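Local coordinates for insecticidal crystal protein Cry7Cal (Bacillus thuringiensis, PDB 5ZI1), which is an insecticidal toxin active against locusts that probably binds receptors in its target insect, this chain holding the three-domain delta-endotoxin portion of a longer protein, at residues P459-L463 / M512-F516. Sequence-based numbering, arbitrary orientation.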
loop_
_atom_site.group_PDB
_atom_site.type_symbol
_atom_site.label_atom_id
_atom_site.label_comp_id
_atom_site.label_asym_id
_atom_site.label_seq_id
_atom_site.Cartn_x
_atom_site.Cartn_y
_atom_site.Cartn_z
ATOM N N PRO A 459 9.314 9.970 -7.273
ATOM C CA PRO A 459 9.379 11.374 -6.838
ATOM C C PRO A 459 9.180 12.399 -7.943
ATOM O O PRO A 459 9.082 13.589 -7.631
ATOM C CB PRO A 459 10.777 11.483 -6.218
ATOM C CG PRO A 459 11.577 10.392 -6.838
ATOM C CD PRO A 459 10.598 9.268 -7.095
ATOM N N ASP A 460 8.995 11.967 -9.193
ATOM C CA ASP A 460 8.960 12.917 -10.300
ATOM C C ASP A 460 7.571 13.220 -10.844
ATOM O O ASP A 460 7.420 14.239 -11.531
ATOM C CB ASP A 460 9.817 12.417 -11.468
ATOM C CG ASP A 460 11.285 12.461 -11.165
ATOM O OD1 ASP A 460 12.003 11.553 -11.626
ATOM O OD2 ASP A 460 11.713 13.398 -10.461
ATOM N N ASN A 461 6.553 12.411 -10.556
ATOM C CA ASN A 461 5.267 12.516 -11.261
ATOM C C ASN A 461 5.485 12.499 -12.774
ATOM O O ASN A 461 4.883 13.260 -13.532
ATOM C CB ASN A 461 4.470 13.748 -10.834
ATOM C CG ASN A 461 3.840 13.570 -9.478
ATOM O OD1 ASN A 461 3.760 12.443 -8.980
ATOM N ND2 ASN A 461 3.401 14.667 -8.860
ATOM N N LYS A 462 6.346 11.589 -13.209
ATOM C CA LYS A 462 6.651 11.440 -14.622
ATOM C C LYS A 462 5.423 10.980 -15.402
ATOM O O LYS A 462 4.709 10.066 -14.975
ATOM C CB LYS A 462 7.796 10.445 -14.799
ATOM C CG LYS A 462 8.221 10.227 -16.241
ATOM C CD LYS A 462 9.428 9.302 -16.355
ATOM C CE LYS A 462 9.851 9.159 -17.810
ATOM N NZ LYS A 462 10.679 7.946 -18.041
ATOM N N LEU A 463 5.173 11.619 -16.546
ATOM C CA LEU A 463 4.216 11.100 -17.514
ATOM C C LEU A 463 4.943 10.121 -18.417
ATOM O O LEU A 463 6.056 10.400 -18.878
ATOM C CB LEU A 463 3.593 12.208 -18.355
ATOM C CG LEU A 463 2.758 13.238 -17.607
ATOM C CD1 LEU A 463 2.006 14.094 -18.606
ATOM C CD2 LEU A 463 1.813 12.575 -16.609
ATOM N N MET A 512 -0.543 20.236 -8.831
ATOM C CA MET A 512 0.330 19.095 -9.027
ATOM C C MET A 512 1.356 19.481 -10.079
ATOM O O MET A 512 1.014 20.167 -11.048
ATOM C CB MET A 512 -0.504 17.889 -9.459
ATOM C CG MET A 512 0.254 16.631 -9.766
ATOM S SD MET A 512 -0.920 15.334 -10.267
ATOM C CE MET A 512 -1.652 14.867 -8.699
ATOM N N ARG A 513 2.613 19.081 -9.870
ATOM C CA ARG A 513 3.667 19.300 -10.856
ATOM C C ARG A 513 3.955 17.995 -11.576
ATOM O O ARG A 513 4.078 16.948 -10.941
ATOM C CB ARG A 513 4.955 19.838 -10.225
ATOM C CG ARG A 513 4.818 21.223 -9.627
ATOM C CD ARG A 513 6.155 22.000 -9.580
ATOM N NE ARG A 513 5.882 23.403 -9.284
ATOM C CZ ARG A 513 5.815 23.909 -8.058
ATOM N NH1 ARG A 513 6.046 23.131 -7.008
ATOM N NH2 ARG A 513 5.538 25.196 -7.879
ATOM N N LEU A 514 4.077 18.062 -12.895
ATOM C CA LEU A 514 4.334 16.885 -13.708
ATOM C C LEU A 514 5.710 17.001 -14.348
ATOM O O LEU A 514 6.245 18.097 -14.506
ATOM C CB LEU A 514 3.252 16.708 -14.791
ATOM C CG LEU A 514 1.779 16.487 -14.408
ATOM C CD1 LEU A 514 1.576 15.299 -13.456
ATOM C CD2 LEU A 514 1.190 17.731 -13.796
ATOM N N SER A 515 6.289 15.852 -14.701
ATOM C CA SER A 515 7.595 15.776 -15.342
ATOM C C SER A 515 7.421 15.095 -16.685
ATOM O O SER A 515 6.920 13.969 -16.743
ATOM C CB SER A 515 8.613 14.987 -14.504
ATOM O OG SER A 515 8.907 15.626 -13.279
ATOM N N PHE A 516 7.856 15.763 -17.751
ATOM C CA PHE A 516 7.917 15.151 -19.069
ATOM C C PHE A 516 9.059 15.795 -19.843
ATOM O O PHE A 516 9.490 16.907 -19.527
ATOM C CB PHE A 516 6.584 15.293 -19.821
ATOM C CG PHE A 516 5.887 16.595 -19.568
ATOM C CD1 PHE A 516 6.170 17.710 -20.340
ATOM C CD2 PHE A 516 4.946 16.702 -18.561
ATOM C CE1 PHE A 516 5.522 18.916 -20.111
ATOM C CE2 PHE A 516 4.294 17.900 -18.312
ATOM C CZ PHE A 516 4.579 19.013 -19.090
#
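Ser-515 turns OG anti to its carbonyl carbon (chi1 -65°), and this sets the hydroxyl against the backbone of Asp-460. OG donates to Asp-460 O at 2.7 Å, with the donor tilted somewhat from the carbonyl plane. It also has a weak hydrogen bond with Lys-326 NZ. Asn-461 has a similar first torsion (chi1 -75°), which carries its amide over to Arg-513. There ND2 donates to Arg-513 O at 3.2 Å. The acceptor lies in the amide plane of the asparagine. The other end of the amide, OD1, is held by Lys-475 NZ, so bonds at both ends should fix its rotation. ND2 also sits 3.8 Å from Met-512 CG, where the Asn-461 side chain runs roughly perpendicular to that of Met-512.

Asn-461 has a left-handed backbone conformation. Two backbone bonds, one to Asn-461 and one from Leu-463, grip Ser-515 by its N and its O. Ser-515 N donates to Asn-461 O at 3.2 Å, and Leu-463 N to Ser-515 O at 2.9 Å. This is a single parallel-type bridge centred on Lys-462 and Ser-515. Lys-462 CA adds a CA-H...O contact of 3.3 Å to Ser-515 O.

The bridge ties the loop between strands 448-454 and 468-472 to the residues just after strand 508-513. That strand belongs to the C-terminal beta-sandwich of three-domain Cry toxins. On the buried side, Leu-463 CD2 meets Leu-514 CD1 at 4.2 Å. Both leucines also pack on Ile-471 and Phe-597, from strands of another sheet. The other branch, Leu-463 CD1, approaches the Phe-516 ring obliquely, 3.9 Å from CD2. The Leu-463 and Phe-516 side chains run alongside each other in a common direction.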